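Local coordinates for penicillin-binding protein 2 (Pbp2) (Helicobacter pylori, PDB 5LP5) that probably cross-links cell-wall peptidoglycan as a penicillin-binding transpeptidase involved in cell shape, and forms a complex with the cell-shape protein MreC, at residues A[54-57]-A[63-66]; A[245-250]-A[268-273]; A[288-291]-A[296-299]; A[319-324]-A[372-377]; A[357-362]-A[368-373]. All blocks are in the same frame, centred on the assembly; numbering follows the deposited sequence.

Interaction 1. Residues A[54-57]-A[63-66]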
# COMPACT_ATOMS: atom_id res chain seq x y z
N GLY A 54 3.09 -0.91 -7.12
CA GLY A 54 2.00 -1.64 -7.79
C GLY A 54 1.53 -2.90 -7.08
O GLY A 54 2.30 -3.58 -6.41
N ASN A 55 0.24 -3.21 -7.25
CA ASN A 55 -0.34 -4.41 -6.65
C ASN A 55 0.00 -5.64 -7.46
O ASN A 55 0.12 -5.58 -8.69
CB ASN A 55 -1.87 -4.32 -6.61
CG ASN A 55 -2.37 -3.34 -5.58
OD1 ASN A 55 -1.68 -2.99 -4.63
ND2 ASN A 55 -3.61 -2.90 -5.76
N ILE A 56 0.14 -6.77 -6.77
CA ILE A 56 0.30 -8.06 -7.44
C ILE A 56 -0.99 -8.87 -7.33
O ILE A 56 -1.51 -9.11 -6.23
CB ILE A 56 1.51 -8.87 -6.89
CG1 ILE A 56 2.80 -8.10 -7.14
CG2 ILE A 56 1.62 -10.23 -7.59
CD1 ILE A 56 4.03 -8.71 -6.50
N THR A 57 -1.48 -9.30 -8.49
CA THR A 57 -2.76 -10.00 -8.57
C THR A 57 -2.65 -11.40 -9.17
O THR A 57 -1.98 -11.62 -10.18
CB THR A 57 -3.84 -9.20 -9.34
OG1 THR A 57 -3.25 -8.49 -10.45
CG2 THR A 57 -4.47 -8.20 -8.43
N PHE A 63 -6.02 -10.41 -4.47
CA PHE A 63 -4.80 -9.77 -3.98
C PHE A 63 -3.79 -10.76 -3.40
O PHE A 63 -4.09 -11.51 -2.47
CB PHE A 63 -5.13 -8.75 -2.89
CG PHE A 63 -5.81 -7.54 -3.40
CD1 PHE A 63 -7.17 -7.41 -3.33
CD2 PHE A 63 -5.07 -6.52 -3.98
CE1 PHE A 63 -7.80 -6.29 -3.82
CE2 PHE A 63 -5.70 -5.39 -4.47
CZ PHE A 63 -7.06 -5.27 -4.39
N LEU A 64 -2.58 -10.72 -3.95
CA LEU A 64 -1.45 -11.46 -3.41
C LEU A 64 -0.51 -10.54 -2.66
O LEU A 64 0.02 -10.92 -1.59
CB LEU A 64 -0.71 -12.18 -4.53
CG LEU A 64 -1.54 -13.24 -5.26
CD1 LEU A 64 -0.87 -13.69 -6.55
CD2 LEU A 64 -1.79 -14.42 -4.34
N ALA A 65 -0.30 -9.35 -3.23
CA ALA A 65 0.58 -8.32 -2.68
C ALA A 65 -0.01 -6.94 -2.87
O ALA A 65 -0.44 -6.56 -3.97
CB ALA A 65 1.97 -8.37 -3.33
N THR A 66 -0.00 -6.17 -1.79
CA THR A 66 -0.60 -4.86 -1.78
C THR A 66 0.08 -3.92 -0.78
O THR A 66 1.09 -4.27 -0.17
CB THR A 66 -2.10 -4.98 -1.49
OG1 THR A 66 -2.72 -3.74 -1.79
CG2 THR A 66 -2.37 -5.37 -0.05
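The carbonyl of I56 receives two backbone donors from the partnering strand, L64 N at 3.0 Å and A65 N at 3.2 Å. In return, I56 N donates to A65 O (2.9 Å). Because L64 and A65 both face I56, this is a classic beta bulge: the antiparallel register slips by one between the I56–A65 pair, which is hydrogen-bonded, and the T57–F63 pair, which is not. Next to the bulge, T66 OG1 gives a hydrogen bond to N55 OD1 (3.1 Å). The hydroxyl sits well above the carbonyl plane, 53° out of it, and the two side chains run alongside one another in the same direction. The other end of that amide comes up to the F63 ring, where N55 ND2 lies 3.5 Å from F63 CE2 at the ring edge, and the amide plane stands almost perpendicular to the ring. On the other face of the hairpin the contact is apolar, with I56 CB against A65 CB at 3.6 Å and CD1 of I56 also near that methyl. L163 of helix 160-163 packs on I56 and L64, and R151 of strand 144-152 lies against I56 and A65. The amide of N55 thus serves two neighbours with its two ends, and the doubly bonded I56 carbonyl holds the extra residue of the bulge in a part of the hairpin where L64 and A65 are buried.

Interaction 2. Residues A[245-250]-A[268-273]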
# COMPACT_ATOMS: atom_id res chain seq x y z
N LYS A 245 -2.08 -27.47 1.26
CA LYS A 245 -2.73 -28.55 2.03
C LYS A 245 -2.07 -29.90 1.77
O LYS A 245 -1.85 -30.67 2.68
CB LYS A 245 -4.23 -28.60 1.67
CG LYS A 245 -5.08 -29.66 2.35
CD LYS A 245 -5.51 -29.26 3.75
CE LYS A 245 -6.56 -30.22 4.31
NZ LYS A 245 -6.73 -30.14 5.79
N LEU A 246 -1.74 -30.19 0.52
CA LEU A 246 -1.19 -31.48 0.16
C LEU A 246 0.20 -31.70 0.76
O LEU A 246 0.54 -32.82 1.13
CB LEU A 246 -1.13 -31.63 -1.36
CG LEU A 246 -2.48 -31.67 -2.11
CD1 LEU A 246 -2.29 -31.64 -3.62
CD2 LEU A 246 -3.28 -32.90 -1.70
N PHE A 247 0.98 -30.62 0.87
CA PHE A 247 2.35 -30.65 1.44
C PHE A 247 2.37 -30.22 2.90
O PHE A 247 3.32 -29.59 3.35
CB PHE A 247 3.30 -29.73 0.64
CG PHE A 247 3.92 -30.39 -0.56
CD1 PHE A 247 3.26 -30.45 -1.76
CD2 PHE A 247 5.18 -30.96 -0.48
CE1 PHE A 247 3.82 -31.06 -2.86
CE2 PHE A 247 5.76 -31.56 -1.59
CZ PHE A 247 5.08 -31.61 -2.77
N GLU A 248 1.33 -30.58 3.64
CA GLU A 248 1.10 -30.00 4.95
C GLU A 248 2.13 -30.45 5.96
O GLU A 248 2.56 -29.65 6.80
CB GLU A 248 -0.31 -30.33 5.43
CG GLU A 248 -0.77 -29.53 6.63
CD GLU A 248 -2.28 -29.61 6.84
OE1 GLU A 248 -3.01 -29.84 5.85
OE2 GLU A 248 -2.75 -29.45 8.00
N ASN A 249 2.54 -31.71 5.88
CA ASN A 249 3.61 -32.26 6.74
C ASN A 249 4.81 -32.70 5.91
O ASN A 249 5.54 -33.58 6.33
CB ASN A 249 3.08 -33.45 7.54
CG ASN A 249 2.36 -33.03 8.80
OD1 ASN A 249 2.77 -32.07 9.47
ND2 ASN A 249 1.26 -33.73 9.14
N LYS A 250 5.00 -32.10 4.75
CA LYS A 250 5.97 -32.59 3.77
C LYS A 250 6.88 -31.47 3.29
O LYS A 250 6.49 -30.31 3.25
CB LYS A 250 5.23 -33.19 2.56
CG LYS A 250 4.05 -34.09 2.91
CD LYS A 250 3.48 -34.81 1.71
CE LYS A 250 2.50 -35.90 2.14
NZ LYS A 250 3.17 -37.15 2.59
N GLY A 268 4.56 -24.38 -5.57
CA GLY A 268 4.80 -24.48 -4.16
C GLY A 268 6.19 -24.95 -3.84
O GLY A 268 6.71 -25.82 -4.52
N SER A 269 6.79 -24.37 -2.81
CA SER A 269 8.06 -24.86 -2.27
C SER A 269 7.95 -24.96 -0.77
O SER A 269 7.63 -23.98 -0.12
CB SER A 269 9.22 -23.93 -2.65
OG SER A 269 10.39 -24.24 -1.87
N TYR A 270 8.25 -26.14 -0.22
CA TYR A 270 7.87 -26.43 1.16
C TYR A 270 9.02 -26.89 2.03
O TYR A 270 9.69 -27.88 1.73
CB TYR A 270 6.75 -27.47 1.18
CG TYR A 270 5.59 -27.00 0.35
CD1 TYR A 270 4.63 -26.15 0.89
CD2 TYR A 270 5.49 -27.35 -0.99
CE1 TYR A 270 3.57 -25.68 0.11
CE2 TYR A 270 4.44 -26.88 -1.78
CZ TYR A 270 3.49 -26.05 -1.21
OH TYR A 270 2.44 -25.60 -1.95
N PRO A 271 9.24 -26.17 3.14
CA PRO A 271 8.41 -25.10 3.67
C PRO A 271 8.40 -23.78 2.92
O PRO A 271 9.44 -23.34 2.46
CB PRO A 271 9.03 -24.82 5.06
CG PRO A 271 10.00 -25.90 5.32
CD PRO A 271 10.40 -26.44 4.00
N GLU A 272 7.22 -23.16 2.82
CA GLU A 272 7.10 -21.73 2.49
C GLU A 272 7.42 -20.93 3.78
O GLU A 272 7.59 -21.52 4.85
CB GLU A 272 5.68 -21.40 1.99
CG GLU A 272 5.17 -22.19 0.78
CD GLU A 272 5.55 -21.57 -0.56
OE1 GLU A 272 6.36 -20.62 -0.56
OE2 GLU A 272 5.06 -22.04 -1.61
N TYR A 273 7.49 -19.60 3.68
CA TYR A 273 7.67 -18.72 4.85
C TYR A 273 6.80 -17.47 4.73
O TYR A 273 6.34 -17.15 3.64
CB TYR A 273 9.14 -18.32 5.05
CG TYR A 273 9.75 -17.50 3.92
CD1 TYR A 273 9.84 -16.12 4.01
CD2 TYR A 273 10.22 -18.11 2.77
CE1 TYR A 273 10.38 -15.36 2.97
CE2 TYR A 273 10.77 -17.36 1.73
CZ TYR A 273 10.84 -15.99 1.84
OH TYR A 273 11.36 -15.26 0.80
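F247 packs on the ring of Y270, beginning with its CB, which stands over the centre of the tyrosine face, 3.6 Å from the ring centroid and only 13° off the normal, a CH-pi contact. One atom further out, F247 CG is 3.4 Å from Y270 CD2. The two ortho carbons follow: F247 CD1 lies 3.8 Å from Y270 CE2, and F247 CD2 is 3.7 Å from Y270 CD2. The outer half of the phenylalanine slides past the tyrosine, so the rings are nearly parallel (9° between planes) but barely overlap, with centroids 4.7 Å apart. The F247 side chain also touches I254, I560 and V562 of strands 252-258 and 556-562. At the base of the tyrosine, K250 O approaches Y270 CB at 3.5 Å, so the turn from F247 to K250 touches Y270 at both of its ends. No hydrogen bond crosses between the two segments. Y270 OH instead bonds to D244 OD1 of helix 237-246, three residues ahead of F247. Y270, on an outermost strand of the antiparallel sheet, is therefore joined to the end of that helix in two ways: dispersion and CH-pi contact over its face, and a polar bond at its phenol.

Interaction 3. Residues A[288-291]-A[296-299]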
# COMPACT_ATOMS: atom_id res chain seq x y z
N GLN A 288 16.63 -16.04 13.01
CA GLN A 288 17.17 -17.27 13.61
C GLN A 288 16.22 -18.43 13.35
O GLN A 288 16.65 -19.54 13.03
CB GLN A 288 17.39 -17.07 15.13
CG GLN A 288 18.10 -18.21 15.86
CD GLN A 288 17.16 -19.35 16.19
OE1 GLN A 288 15.96 -19.14 16.41
NE2 GLN A 288 17.70 -20.57 16.22
N LYS A 289 14.93 -18.18 13.49
CA LYS A 289 13.94 -19.25 13.33
C LYS A 289 13.94 -19.81 11.93
O LYS A 289 13.72 -20.99 11.74
CB LYS A 289 12.53 -18.77 13.72
CG LYS A 289 12.29 -18.70 15.23
CD LYS A 289 10.91 -19.16 15.63
CE LYS A 289 10.80 -19.30 17.15
NZ LYS A 289 11.00 -18.01 17.87
N LEU A 290 14.21 -18.96 10.95
CA LEU A 290 14.20 -19.39 9.55
C LEU A 290 15.52 -20.03 9.14
O LEU A 290 15.54 -21.06 8.45
CB LEU A 290 13.90 -18.20 8.63
CG LEU A 290 12.48 -17.62 8.66
CD1 LEU A 290 12.44 -16.38 7.79
CD2 LEU A 290 11.41 -18.63 8.24
N GLN A 291 16.62 -19.41 9.56
CA GLN A 291 17.96 -19.88 9.22
C GLN A 291 18.24 -21.23 9.85
O GLN A 291 18.77 -22.12 9.19
CB GLN A 291 18.96 -18.87 9.74
CG GLN A 291 20.30 -18.88 9.07
CD GLN A 291 21.17 -17.75 9.57
OE1 GLN A 291 21.11 -17.38 10.77
NE2 GLN A 291 21.99 -17.19 8.68
N ASN A 296 15.03 -25.77 6.06
CA ASN A 296 15.52 -24.76 5.12
C ASN A 296 14.37 -24.05 4.36
O ASN A 296 14.12 -24.31 3.19
CB ASN A 296 16.50 -25.45 4.16
CG ASN A 296 17.32 -24.47 3.36
OD1 ASN A 296 17.29 -23.26 3.59
ND2 ASN A 296 18.06 -25.00 2.40
N PRO A 297 13.65 -23.15 5.06
CA PRO A 297 12.49 -22.46 4.51
C PRO A 297 12.83 -21.46 3.41
O PRO A 297 11.99 -21.19 2.54
CB PRO A 297 11.93 -21.70 5.72
CG PRO A 297 12.51 -22.35 6.91
CD PRO A 297 13.87 -22.79 6.46
N LEU A 298 14.05 -20.91 3.45
CA LEU A 298 14.42 -19.89 2.48
C LEU A 298 14.72 -20.48 1.13
O LEU A 298 14.92 -19.75 0.17
CB LEU A 298 15.62 -19.12 2.97
CG LEU A 298 15.38 -18.29 4.22
CD1 LEU A 298 16.71 -17.69 4.63
CD2 LEU A 298 14.31 -17.21 4.03
N LEU A 299 14.74 -21.81 1.04
CA LEU A 299 15.07 -22.48 -0.20
C LEU A 299 13.87 -22.54 -1.13
O LEU A 299 12.79 -23.03 -0.75
CB LEU A 299 15.60 -23.88 0.06
CG LEU A 299 16.11 -24.65 -1.17
CD1 LEU A 299 17.36 -24.02 -1.75
CD2 LEU A 299 16.36 -26.12 -0.87
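L290 meets P297 and L298 with a side chain whose CG is anti to the carbonyl carbon (chi1 -70°) and whose CD1 continues the extended chain (chi2 175°), which sends its two methyls to different partners. The CD2 branch comes against the flank of the proline ring, 4.0 Å from P297 CB and nearly as close to P297 CG. The CD1 branch reaches L298, where its methyl lies 4.3 Å from L298 CD2. The backbone adds a third point: the carbonyl oxygen of L290, near the end of its helix, faces P297 CD. No hydrogen bond crosses between the segments. The second segment folds as a type I turn from N296 to L299, closed by a weak backbone bond from L299 N to N296 O (3.4 Å), and this turn presents P297 and L298 side by side to the leucine. Helix 284-291 thus packs through one residue onto the loop that follows it. Y273 and F278 also border L290, while N296 O accepts from R301 NH1, and the bond from S269 OG to L299 O ties the turn to strand 264-270.

Interaction 4. Residues A[319-324]-A[372-377]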
# COMPACT_ATOMS: atom_id res chain seq x y z
N LEU A 319 13.64 -42.20 -26.09
CA LEU A 319 13.56 -41.43 -27.33
C LEU A 319 14.91 -41.36 -28.04
O LEU A 319 14.98 -41.36 -29.27
CB LEU A 319 13.00 -40.03 -27.07
CG LEU A 319 12.93 -39.11 -28.29
CD1 LEU A 319 11.98 -39.64 -29.34
CD2 LEU A 319 12.57 -37.68 -27.90
N SER A 320 15.99 -41.31 -27.27
CA SER A 320 17.33 -41.32 -27.83
C SER A 320 17.67 -42.68 -28.45
O SER A 320 18.29 -42.74 -29.52
CB SER A 320 18.36 -40.98 -26.75
OG SER A 320 19.62 -40.66 -27.34
N PHE A 321 17.30 -43.77 -27.78
CA PHE A 321 17.54 -45.11 -28.31
C PHE A 321 16.94 -45.24 -29.70
O PHE A 321 17.64 -45.59 -30.67
CB PHE A 321 16.89 -46.20 -27.44
CG PHE A 321 17.51 -46.36 -26.08
CD1 PHE A 321 18.80 -45.91 -25.81
CD2 PHE A 321 16.81 -47.02 -25.08
CE1 PHE A 321 19.35 -46.10 -24.56
CE2 PHE A 321 17.36 -47.21 -23.83
CZ PHE A 321 18.63 -46.75 -23.57
N LEU A 322 15.65 -44.96 -29.79
CA LEU A 322 14.90 -45.11 -31.03
C LEU A 322 15.47 -44.26 -32.13
O LEU A 322 15.36 -44.60 -33.31
CB LEU A 322 13.44 -44.71 -30.81
CG LEU A 322 12.63 -45.51 -29.82
CD1 LEU A 322 11.34 -44.76 -29.49
CD2 LEU A 322 12.33 -46.88 -30.39
N GLU A 323 16.08 -43.15 -31.75
CA GLU A 323 16.59 -42.19 -32.70
C GLU A 323 17.97 -42.62 -33.24
O GLU A 323 18.25 -42.46 -34.43
CB GLU A 323 16.66 -40.84 -32.01
CG GLU A 323 17.15 -39.68 -32.86
CD GLU A 323 17.03 -38.37 -32.12
OE1 GLU A 323 16.68 -38.39 -30.91
OE2 GLU A 323 17.28 -37.34 -32.75
N ASN A 324 18.79 -43.18 -32.36
CA ASN A 324 20.20 -43.41 -32.67
C ASN A 324 20.56 -44.85 -33.02
O ASN A 324 21.55 -45.10 -33.71
CB ASN A 324 21.04 -42.93 -31.48
CG ASN A 324 21.03 -41.41 -31.35
OD1 ASN A 324 21.46 -40.71 -32.27
ND2 ASN A 324 20.52 -40.91 -30.22
N TYR A 372 19.60 -50.29 -19.13
CA TYR A 372 20.97 -50.78 -18.95
C TYR A 372 21.51 -51.41 -20.24
O TYR A 372 22.62 -51.11 -20.68
CB TYR A 372 21.05 -51.82 -17.81
CG TYR A 372 20.89 -51.27 -16.39
CD1 TYR A 372 21.41 -50.03 -16.02
CD2 TYR A 372 20.25 -52.03 -15.41
CE1 TYR A 372 21.26 -49.55 -14.73
CE2 TYR A 372 20.11 -51.56 -14.12
CZ TYR A 372 20.62 -50.32 -13.78
OH TYR A 372 20.48 -49.85 -12.50
N LYS A 373 20.71 -52.27 -20.87
CA LYS A 373 21.16 -53.03 -22.03
C LYS A 373 21.42 -52.15 -23.25
O LYS A 373 22.50 -52.23 -23.85
CB LYS A 373 20.16 -54.13 -22.38
CG LYS A 373 20.41 -55.41 -21.60
CD LYS A 373 19.47 -56.50 -22.05
CE LYS A 373 19.65 -57.78 -21.25
NZ LYS A 373 18.68 -58.84 -21.67
N PHE A 374 20.45 -51.32 -23.64
CA PHE A 374 20.63 -50.46 -24.80
C PHE A 374 21.62 -49.33 -24.50
O PHE A 374 22.21 -48.74 -25.41
CB PHE A 374 19.30 -49.90 -25.32
CG PHE A 374 18.45 -50.93 -26.03
CD1 PHE A 374 18.72 -51.31 -27.34
CD2 PHE A 374 17.37 -51.53 -25.38
CE1 PHE A 374 17.94 -52.27 -27.98
CE2 PHE A 374 16.58 -52.48 -26.02
CZ PHE A 374 16.86 -52.85 -27.32
N GLY A 375 21.81 -49.05 -23.21
CA GLY A 375 22.78 -48.06 -22.75
C GLY A 375 24.21 -48.48 -23.06
O GLY A 375 25.08 -47.64 -23.27
N LEU A 376 24.43 -49.80 -23.09
CA LEU A 376 25.72 -50.37 -23.53
C LEU A 376 26.04 -49.99 -24.98
O LEU A 376 27.21 -49.77 -25.33
CB LEU A 376 25.70 -51.90 -23.39
CG LEU A 376 25.62 -52.45 -21.96
CD1 LEU A 376 25.25 -53.93 -21.97
CD2 LEU A 376 26.92 -52.22 -21.22
N GLU A 377 25.00 -49.91 -25.80
CA GLU A 377 25.14 -49.72 -27.24
C GLU A 377 25.05 -48.23 -27.70
O GLU A 377 25.30 -47.92 -28.87
CB GLU A 377 24.11 -50.60 -27.98
CG GLU A 377 24.18 -52.09 -27.59
CD GLU A 377 23.07 -52.97 -28.21
OE1 GLU A 377 22.35 -52.50 -29.12
OE2 GLU A 377 22.92 -54.13 -27.76
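F321 turns one face of its ring to F374 CB, and this is the tight part of the contact. The methylene sits over the ring centre, 3.6 Å from the centroid and 10° off the normal, so every atom of the F321 ring lies about equally near it, with CE2 closest at 3.6 Å. A CH-pi contact of this kind uses the base of F374 and not its aromatic end. The F374 ring itself turns aside: the two ring planes are inclined at 41° with centroids 5.7 Å apart, an oblique pairing that is neither a stack nor edge-to-face. Beyond the methylene, F321 CZ reaches the backbone at G375 N (3.9 Å). Little else touches between the two segments beyond F321, F374 and G375. N324, a turn further along, is partly exposed and looks back to its own helix, where N324 ND2 makes weak bonds to S320 O and S320 OG. L376 and E377 at the far end of the other segment are exposed. In the fold, helix 314-324 and helix 369-377 are thereby joined within the transpeptidase domain. F374 also meets L325 and Y370, helix 475-493 packs on L319 and E323, helix 380-389 on S320 and N324, and helix 424-430 on Y372 and L376.

Interaction 5. Residues A[357-362]-A[368-373]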
# COMPACT_ATOMS: atom_id res chain seq x y z
N SER A 357 10.34 -57.65 -22.03
CA SER A 357 9.76 -56.30 -22.04
C SER A 357 10.26 -55.40 -23.17
O SER A 357 11.43 -55.43 -23.56
CB SER A 357 9.98 -55.63 -20.68
OG SER A 357 11.35 -55.60 -20.34
N ASN A 358 9.35 -54.58 -23.69
CA ASN A 358 9.63 -53.64 -24.77
C ASN A 358 9.74 -52.23 -24.18
O ASN A 358 9.81 -52.08 -22.95
CB ASN A 358 8.51 -53.71 -25.82
CG ASN A 358 7.13 -53.53 -25.22
OD1 ASN A 358 6.94 -52.73 -24.30
ND2 ASN A 358 6.16 -54.28 -25.72
N LEU A 359 9.76 -51.21 -25.03
CA LEU A 359 9.76 -49.81 -24.56
C LEU A 359 8.50 -49.47 -23.73
O LEU A 359 8.61 -48.99 -22.59
CB LEU A 359 9.90 -48.83 -25.74
CG LEU A 359 10.60 -47.48 -25.45
CD1 LEU A 359 10.85 -46.70 -26.73
CD2 LEU A 359 9.84 -46.60 -24.48
N TYR A 360 7.32 -49.72 -24.29
CA TYR A 360 6.03 -49.47 -23.60
C TYR A 360 6.06 -50.04 -22.18
O TYR A 360 5.66 -49.37 -21.21
CB TYR A 360 4.82 -50.08 -24.35
CG TYR A 360 4.52 -49.53 -25.75
CD1 TYR A 360 3.59 -48.51 -25.95
CD2 TYR A 360 5.13 -50.07 -26.88
CE1 TYR A 360 3.32 -48.03 -27.22
CE2 TYR A 360 4.85 -49.59 -28.15
CZ TYR A 360 3.95 -48.57 -28.31
OH TYR A 360 3.69 -48.10 -29.57
N LYS A 361 6.54 -51.28 -22.05
CA LYS A 361 6.50 -51.99 -20.77
C LYS A 361 7.59 -51.50 -19.80
O LYS A 361 7.39 -51.49 -18.58
CB LYS A 361 6.62 -53.50 -20.99
CG LYS A 361 6.32 -54.32 -19.74
CD LYS A 361 6.52 -55.81 -19.94
CE LYS A 361 6.92 -56.45 -18.61
NZ LYS A 361 7.37 -57.86 -18.72
N ALA A 362 8.73 -51.12 -20.36
CA ALA A 362 9.85 -50.60 -19.56
C ALA A 362 9.50 -49.26 -18.90
O ALA A 362 9.90 -48.98 -17.76
CB ALA A 362 11.10 -50.47 -20.42
N ASP A 368 14.52 -51.14 -15.16
CA ASP A 368 15.87 -50.60 -15.22
C ASP A 368 16.70 -51.28 -16.32
O ASP A 368 17.45 -50.60 -17.04
CB ASP A 368 16.56 -50.74 -13.86
CG ASP A 368 15.99 -49.76 -12.80
OD1 ASP A 368 15.46 -48.69 -13.16
OD2 ASP A 368 16.09 -50.04 -11.60
N VAL A 369 16.57 -52.60 -16.47
CA VAL A 369 17.49 -53.36 -17.34
C VAL A 369 17.36 -53.05 -18.83
O VAL A 369 18.36 -53.07 -19.55
CB VAL A 369 17.39 -54.89 -17.10
CG1 VAL A 369 18.17 -55.67 -18.15
CG2 VAL A 369 17.93 -55.23 -15.72
N TYR A 370 16.14 -52.77 -19.30
CA TYR A 370 15.95 -52.39 -20.70
C TYR A 370 16.91 -51.26 -21.07
O TYR A 370 17.52 -51.28 -22.14
CB TYR A 370 14.50 -51.96 -20.94
CG TYR A 370 14.21 -51.44 -22.34
CD1 TYR A 370 13.83 -52.31 -23.37
CD2 TYR A 370 14.31 -50.09 -22.63
CE1 TYR A 370 13.54 -51.83 -24.64
CE2 TYR A 370 14.01 -49.59 -23.90
CZ TYR A 370 13.63 -50.46 -24.90
OH TYR A 370 13.34 -49.98 -26.17
N PHE A 371 17.04 -50.30 -20.15
CA PHE A 371 17.87 -49.11 -20.35
C PHE A 371 19.33 -49.41 -20.08
O PHE A 371 20.20 -48.87 -20.74
CB PHE A 371 17.38 -47.94 -19.46
CG PHE A 371 15.96 -47.54 -19.76
CD1 PHE A 371 15.66 -46.72 -20.84
CD2 PHE A 371 14.92 -47.99 -18.97
CE1 PHE A 371 14.36 -46.36 -21.13
CE2 PHE A 371 13.62 -47.63 -19.26
CZ PHE A 371 13.34 -46.83 -20.34
N TYR A 372 19.60 -50.29 -19.13
CA TYR A 372 20.97 -50.78 -18.95
C TYR A 372 21.51 -51.41 -20.24
O TYR A 372 22.62 -51.11 -20.68
CB TYR A 372 21.05 -51.82 -17.81
CG TYR A 372 20.89 -51.27 -16.39
CD1 TYR A 372 21.41 -50.03 -16.02
CD2 TYR A 372 20.25 -52.03 -15.41
CE1 TYR A 372 21.26 -49.55 -14.73
CE2 TYR A 372 20.11 -51.56 -14.12
CZ TYR A 372 20.62 -50.32 -13.78
OH TYR A 372 20.48 -49.85 -12.50
N LYS A 373 20.71 -52.27 -20.87
CA LYS A 373 21.16 -53.03 -22.03
C LYS A 373 21.42 -52.15 -23.25
O LYS A 373 22.50 -52.23 -23.85
CB LYS A 373 20.16 -54.13 -22.38
CG LYS A 373 20.41 -55.41 -21.60
CD LYS A 373 19.47 -56.50 -22.05
CE LYS A 373 19.65 -57.78 -21.25
NZ LYS A 373 18.68 -58.84 -21.67
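Y370 and A362 bring together two consecutive helices of the transpeptidase domain, 359-364 and 369-377, joined by a short connection. The tyrosine's CG is anti to the backbone N (chi1 175°), which directs the ring from its helix across to the start of the other one. A362 CB packs against the root of that side chain, 3.7 Å from Y370 CB. Further along, the ring runs beside the backbone that leads into helix 359-364: Y370 CD1 is 3.9 Å from S357 O, Y370 CE1 is 3.8 Å from N358 C, and N358 O lies over one face, offset toward the rim. Its phenol end meets L359, with Y370 OH 3.7 Å from L359 CB, a contact without a hydrogen bond between them. F371, one residue on, is turned differently. Its CG is anti to the carbonyl carbon, and Y370 CD2 stands over the centre of one face of its ring. The two aromatic residues thus meet the same alanine from neighbouring positions, and F371 also touches K314 and V317 of helix 314-324. D368, near the start of helix 369-377, forms a salt bridge with K314, the lysine of a probable SxxK motif, so the packed corner lies next to what is likely the catalytic region. The first helix is capped by N358, whose OD1 accepts from K361 N at 2.7 Å, nearly along the C=O axis. The same A362 CB that packs on Y370 also lies 4.0 Å from F371 CE2.

Overall arrangement
Interactions 1, 2 and 3 come in series along the chain, and interaction 5 is nested within the span of interaction 4. Interaction 1 belongs to the range assigned to the dimerisation domain; interactions 3, 4 and 5, and segment 268-273 of interaction 2, to the transpeptidase range. Interaction 2 links helix 237-246 to an outermost strand of the five-stranded antiparallel sheet; its centre is about 14 Å from that of interaction 3, and the two touch through S269 with L299 and Y273 with L290. Interactions 4 and 5 share helix 369-377, with centres about 10 Å apart and F321 against F371. Their centres lie about 49 Å from that of interaction 1, across the chain's centre, so hairpin, sheet edge and helical cluster are separate packing centres, the last beside the probable active site.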